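Local coordinates for 3-hydroxyacyl-CoA dehydrogenase type-2 (Mycobacterium avium, PDB 3PPI), which probably catalyses the NAD-dependent oxidation of 3-hydroxyacyl-CoA substrates to 3-ketoacyl-CoA, as a tetrameric member of the short-chain dehydrogenase/reductase family, at residues 97-102 against 152-157; 269-272 against 276-279. All coordinates share one frame; numbering follows the deposited sequence.

Contact 1: residues 97-102 against 152-157; sequences AANQLG and AASIAA
Asn99 and Ser154 join the C-terminal ends of two helices, 88-98 and 130-156, on one face of the Rossmann-type sheet of a short-chain dehydrogenase/reductase. Strand 103-109 lies between the two helices in sequence. Along 152-157, Ala152 and Ala153 come first and face a neighbour: they pack on Val121 and Gly125 of the second subunit. Ser154 is the residue that meets 97-102. Its OG is anti to the backbone N (chi1 -179°), which brings it to the Asn99 amide, and its side chain also rests on Leu104. Its O accepts a hydrogen bond from Arg103 NH2. Ile155 and Ala156 pack on Ile210 of strand 210-217, and Ala157 lies against Arg103. In 97-102, a type I turn from Ala98 to Leu101 leads toward strand 103-109. It is closed by Leu101 N bonding to Ala98 O at 2.9 Å. Asn99 starts this turn's middle pair, and its CB points toward 152-157. The two ends of its amide have different partners. OD1 accepts from the backbone N of Leu104, which fixes the amide to the start of the strand. ND2 then reaches Ser154 OG in a weak hydrogen bond of 3.3 Å, with an N-H...O angle of 157°.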
loop_
_atom_site.group_PDB
_atom_site.type_symbol
_atom_site.label_atom_id
_atom_site.label_comp_id
_atom_site.label_asym_id
_atom_site.label_seq_id
_atom_site.Cartn_x
_atom_site.Cartn_y
_atom_site.Cartn_z
ATOM N N ALA A 97 -34.587 -15.259 6.728
ATOM C CA ALA A 97 -34.262 -16.640 7.094
ATOM C C ALA A 97 -33.214 -16.698 8.227
ATOM O O ALA A 97 -33.398 -17.408 9.213
ATOM C CB ALA A 97 -33.786 -17.414 5.883
ATOM N N ALA A 98 -32.133 -15.931 8.098
ATOM C CA ALA A 98 -31.112 -15.850 9.148
ATOM C C ALA A 98 -31.680 -15.440 10.503
ATOM O O ALA A 98 -31.263 -15.962 11.541
ATOM C CB ALA A 98 -29.997 -14.875 8.738
ATOM N N ASN A 99 -32.631 -14.508 10.492
ATOM C CA ASN A 99 -33.233 -14.008 11.729
ATOM C C ASN A 99 -34.246 -14.983 12.372
ATOM O O ASN A 99 -34.751 -14.718 13.460
ATOM C CB ASN A 99 -33.834 -12.604 11.524
ATOM C CG ASN A 99 -32.794 -11.498 11.661
ATOM O OD1 ASN A 99 -32.048 -11.454 12.640
ATOM N ND2 ASN A 99 -32.744 -10.595 10.683
ATOM N N GLN A 100 -34.527 -16.098 11.695
ATOM C CA GLN A 100 -35.249 -17.226 12.298
ATOM C C GLN A 100 -34.279 -18.204 12.958
ATOM O O GLN A 100 -34.692 -19.066 13.714
ATOM C CB GLN A 100 -36.052 -17.993 11.245
ATOM C CG GLN A 100 -36.997 -17.130 10.410
ATOM C CD GLN A 100 -38.270 -16.802 11.126
ATOM O OE1 GLN A 100 -38.337 -16.825 12.364
ATOM N NE2 GLN A 100 -39.315 -16.510 10.353
ATOM N N LEU A 101 -32.991 -18.077 12.653
ATOM C CA LEU A 101 -31.981 -18.981 13.190
ATOM C C LEU A 101 -31.231 -18.378 14.377
ATOM O O LEU A 101 -30.295 -18.986 14.869
ATOM C CB LEU A 101 -30.972 -19.364 12.095
ATOM C CG LEU A 101 -31.467 -20.304 10.993
ATOM C CD1 LEU A 101 -30.355 -20.557 9.974
ATOM C CD2 LEU A 101 -31.967 -21.619 11.579
ATOM N N GLY A 102 -31.631 -17.188 14.813
ATOM C CA GLY A 102 -30.908 -16.437 15.843
ATOM C C GLY A 102 -30.958 -14.978 15.442
ATOM O O GLY A 102 -31.679 -14.639 14.516
ATOM N N ALA A 152 -25.977 -5.001 6.836
ATOM C CA ALA A 152 -25.580 -4.007 7.841
ATOM C C ALA A 152 -26.794 -3.310 8.447
ATOM O O ALA A 152 -26.841 -3.101 9.651
ATOM C CB ALA A 152 -24.607 -2.978 7.277
ATOM N N ALA A 153 -27.782 -2.966 7.626
ATOM C CA ALA A 153 -29.012 -2.353 8.137
ATOM C C ALA A 153 -29.756 -3.245 9.163
ATOM O O ALA A 153 -30.295 -2.741 10.164
ATOM C CB ALA A 153 -29.935 -1.957 6.980
ATOM N N SER A 154 -29.792 -4.551 8.917
ATOM C CA SER A 154 -30.388 -5.489 9.868
ATOM C C SER A 154 -29.588 -5.572 11.174
ATOM O O SER A 154 -30.140 -5.447 12.278
ATOM C CB SER A 154 -30.485 -6.871 9.230
ATOM O OG SER A 154 -31.073 -7.795 10.132
ATOM N N ILE A 155 -28.274 -5.752 11.040
ATOM C CA ILE A 155 -27.382 -5.858 12.189
ATOM C C ILE A 155 -27.408 -4.567 13.016
ATOM O O ILE A 155 -27.389 -4.611 14.242
ATOM C CB ILE A 155 -25.916 -6.167 11.749
ATOM C CG1 ILE A 155 -25.843 -7.500 10.997
ATOM C CG2 ILE A 155 -24.972 -6.192 12.964
ATOM C CD1 ILE A 155 -24.533 -7.715 10.226
ATOM N N ALA A 156 -27.482 -3.424 12.343
ATOM C CA ALA A 156 -27.527 -2.125 13.025
ATOM C C ALA A 156 -28.749 -1.976 13.946
ATOM O O ALA A 156 -28.696 -1.222 14.914
ATOM C CB ALA A 156 -27.494 -0.986 12.006
ATOM N N ALA A 157 -29.825 -2.704 13.654
ATOM C CA ALA A 157 -31.028 -2.694 14.511
ATOM C C ALA A 157 -30.945 -3.642 15.722
ATOM O O ALA A 157 -31.808 -3.594 16.596
ATOM C CB ALA A 157 -32.290 -3.000 13.675
#

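Contact 2: residues 269-272 against 276-279; sequences VMRL and QRFT
Arg271 and Arg277 stack their guanidinium groups face on face. The group centres are 3.6 Å apart and the planes are tilted by 27°. Arg277 CZ sits over the centre of the Arg271 group, while Arg271 CZ is offset toward the rim of the other. The closest nitrogens, Arg271 NH2 and Arg277 NH1, are 3.4 Å apart; both are donors, so no bond joins them. Instead both turn to one acceptor, Gln276 O. Arg277 NH1 bonds to it at 3.0 Å with an N-H...O angle of 155°, from above the carbonyl plane. Arg271 NH2 also lies 3.0 Å from Gln276 O, but its bond is bent and weak. The Arg277 chain bends at chi2 (-70°), which folds its end back over Arg271 and toward the carbonyl of the preceding residue.

Anions around the pair probably offset the two like charges. Arg271 NH1 forms a salt bridge with Glu179, and Arg271 NE forms one with Asp273. Glu179 also accepts from Phe278 N, so one carboxylate ties the stacked arginine to the C-terminal tail. Two further bonds reach the third subunit: Arg271 N to its Glu268, and Arg277 NH2 to its Gly267 O.

This is a largely buried arginine-arginine stack at a subunit interface. It fastens the C-terminal tail beside strand 269-272, the last strand of the parallel Rossmann-type sheet of this short-chain dehydrogenase/reductase.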
loop_
_atom_site.group_PDB
_atom_site.type_symbol
_atom_site.label_atom_id
_atom_site.label_comp_id
_atom_site.label_asym_id
_atom_site.label_seq_id
_atom_site.Cartn_x
_atom_site.Cartn_y
_atom_site.Cartn_z
ATOM N N VAL A 269 -7.600 -5.074 5.424
ATOM C CA VAL A 269 -7.569 -6.096 4.390
ATOM C C VAL A 269 -6.452 -7.088 4.717
ATOM O O VAL A 269 -5.279 -6.698 4.853
ATOM C CB VAL A 269 -7.305 -5.501 3.009
ATOM C CG1 VAL A 269 -7.283 -6.627 1.963
ATOM C CG2 VAL A 269 -8.377 -4.468 2.664
ATOM N N MET A 270 -6.829 -8.352 4.868
ATOM C CA MET A 270 -5.890 -9.422 5.201
ATOM C C MET A 270 -5.543 -10.224 3.951
ATOM O O MET A 270 -6.402 -10.919 3.391
ATOM C CB MET A 270 -6.509 -10.379 6.219
ATOM C CG MET A 270 -5.600 -11.545 6.564
ATOM S SD MET A 270 -6.420 -12.945 7.368
ATOM C CE MET A 270 -6.925 -12.234 8.900
ATOM N N ARG A 271 -4.286 -10.147 3.525
ATOM C CA ARG A 271 -3.788 -11.012 2.449
ATOM C C ARG A 271 -3.625 -12.433 2.964
ATOM O O ARG A 271 -2.984 -12.646 3.997
ATOM C CB ARG A 271 -2.438 -10.515 1.905
ATOM C CG ARG A 271 -2.442 -9.112 1.289
ATOM C CD ARG A 271 -1.070 -8.739 0.697
ATOM N NE ARG A 271 -0.720 -9.637 -0.412
ATOM C CZ ARG A 271 -0.472 -9.282 -1.671
ATOM N NH1 ARG A 271 -0.437 -8.014 -2.046
ATOM N NH2 ARG A 271 -0.198 -10.226 -2.572
ATOM N N LEU A 272 -4.192 -13.393 2.245
ATOM C CA LEU A 272 -4.134 -14.819 2.633
ATOM C C LEU A 272 -3.649 -15.594 1.407
ATOM O O LEU A 272 -4.450 -16.007 0.570
ATOM C CB LEU A 272 -5.516 -15.294 3.072
ATOM C CG LEU A 272 -5.625 -16.693 3.660
ATOM C CD1 LEU A 272 -4.879 -16.741 4.985
ATOM C CD2 LEU A 272 -7.103 -17.121 3.818
ATOM N N GLN A 276 2.513 -15.090 -1.816
ATOM C CA GLN A 276 2.485 -14.874 -3.259
ATOM C C GLN A 276 2.300 -13.388 -3.625
ATOM O O GLN A 276 1.541 -12.669 -2.990
ATOM C CB GLN A 276 1.380 -15.696 -3.930
ATOM C CG GLN A 276 1.515 -15.670 -5.434
ATOM C CD GLN A 276 0.473 -16.453 -6.200
ATOM O OE1 GLN A 276 -0.555 -16.920 -5.669
ATOM N NE2 GLN A 276 0.725 -16.573 -7.489
ATOM N N ARG A 277 3.012 -12.954 -4.662
ATOM C CA ARG A 277 2.698 -11.701 -5.336
ATOM C C ARG A 277 2.469 -12.064 -6.821
ATOM O O ARG A 277 3.344 -12.696 -7.427
ATOM C CB ARG A 277 3.841 -10.686 -5.180
ATOM C CG ARG A 277 4.198 -10.314 -3.731
ATOM C CD ARG A 277 3.108 -9.505 -3.106
ATOM N NE ARG A 277 3.332 -9.041 -1.729
ATOM C CZ ARG A 277 3.004 -9.724 -0.637
ATOM N NH1 ARG A 277 2.528 -10.960 -0.729
ATOM N NH2 ARG A 277 3.203 -9.189 0.560
ATOM N N PHE A 278 1.305 -11.712 -7.379
ATOM C CA PHE A 278 0.979 -12.105 -8.767
ATOM C C PHE A 278 1.940 -11.433 -9.734
ATOM O O PHE A 278 2.160 -10.209 -9.673
ATOM C CB PHE A 278 -0.440 -11.705 -9.198
ATOM C CG PHE A 278 -1.564 -12.546 -8.619
ATOM C CD1 PHE A 278 -1.346 -13.789 -8.041
ATOM C CD2 PHE A 278 -2.883 -12.092 -8.741
ATOM C CE1 PHE A 278 -2.422 -14.551 -7.558
ATOM C CE2 PHE A 278 -3.961 -12.842 -8.259
ATOM C CZ PHE A 278 -3.731 -14.077 -7.668
ATOM N N THR A 279 2.496 -12.239 -10.632
ATOM C CA THR A 279 3.247 -11.750 -11.785
ATOM C C THR A 279 2.253 -11.312 -12.896
ATOM O O THR A 279 1.048 -11.549 -12.792
ATOM C CB THR A 279 4.185 -12.846 -12.303
ATOM O OG1 THR A 279 3.414 -14.011 -12.614
ATOM C CG2 THR A 279 5.248 -13.200 -11.236
#

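In the fold
The two contacts lie on opposite sides of the chain's centre. Their centres are 32 Å apart, and their nearest atoms are about 17 Å apart, without touching. Contact 1 comes first along the chain and is closed before contact 2 begins. One parallel seven-stranded sheet links them. Contact 1 joins helices 88-98 and 130-156, which precede and follow the central strand 103-109 in sequence. Contact 2 sits at strand 269-272, the outermost strand on one side within this chain, and at the tail that follows it. Both touch the second subunit, and contact 2 also reaches the third and fourth. The sheet thus spans from a surface contact at two helix ends to a C-terminal tail that meets other subunits.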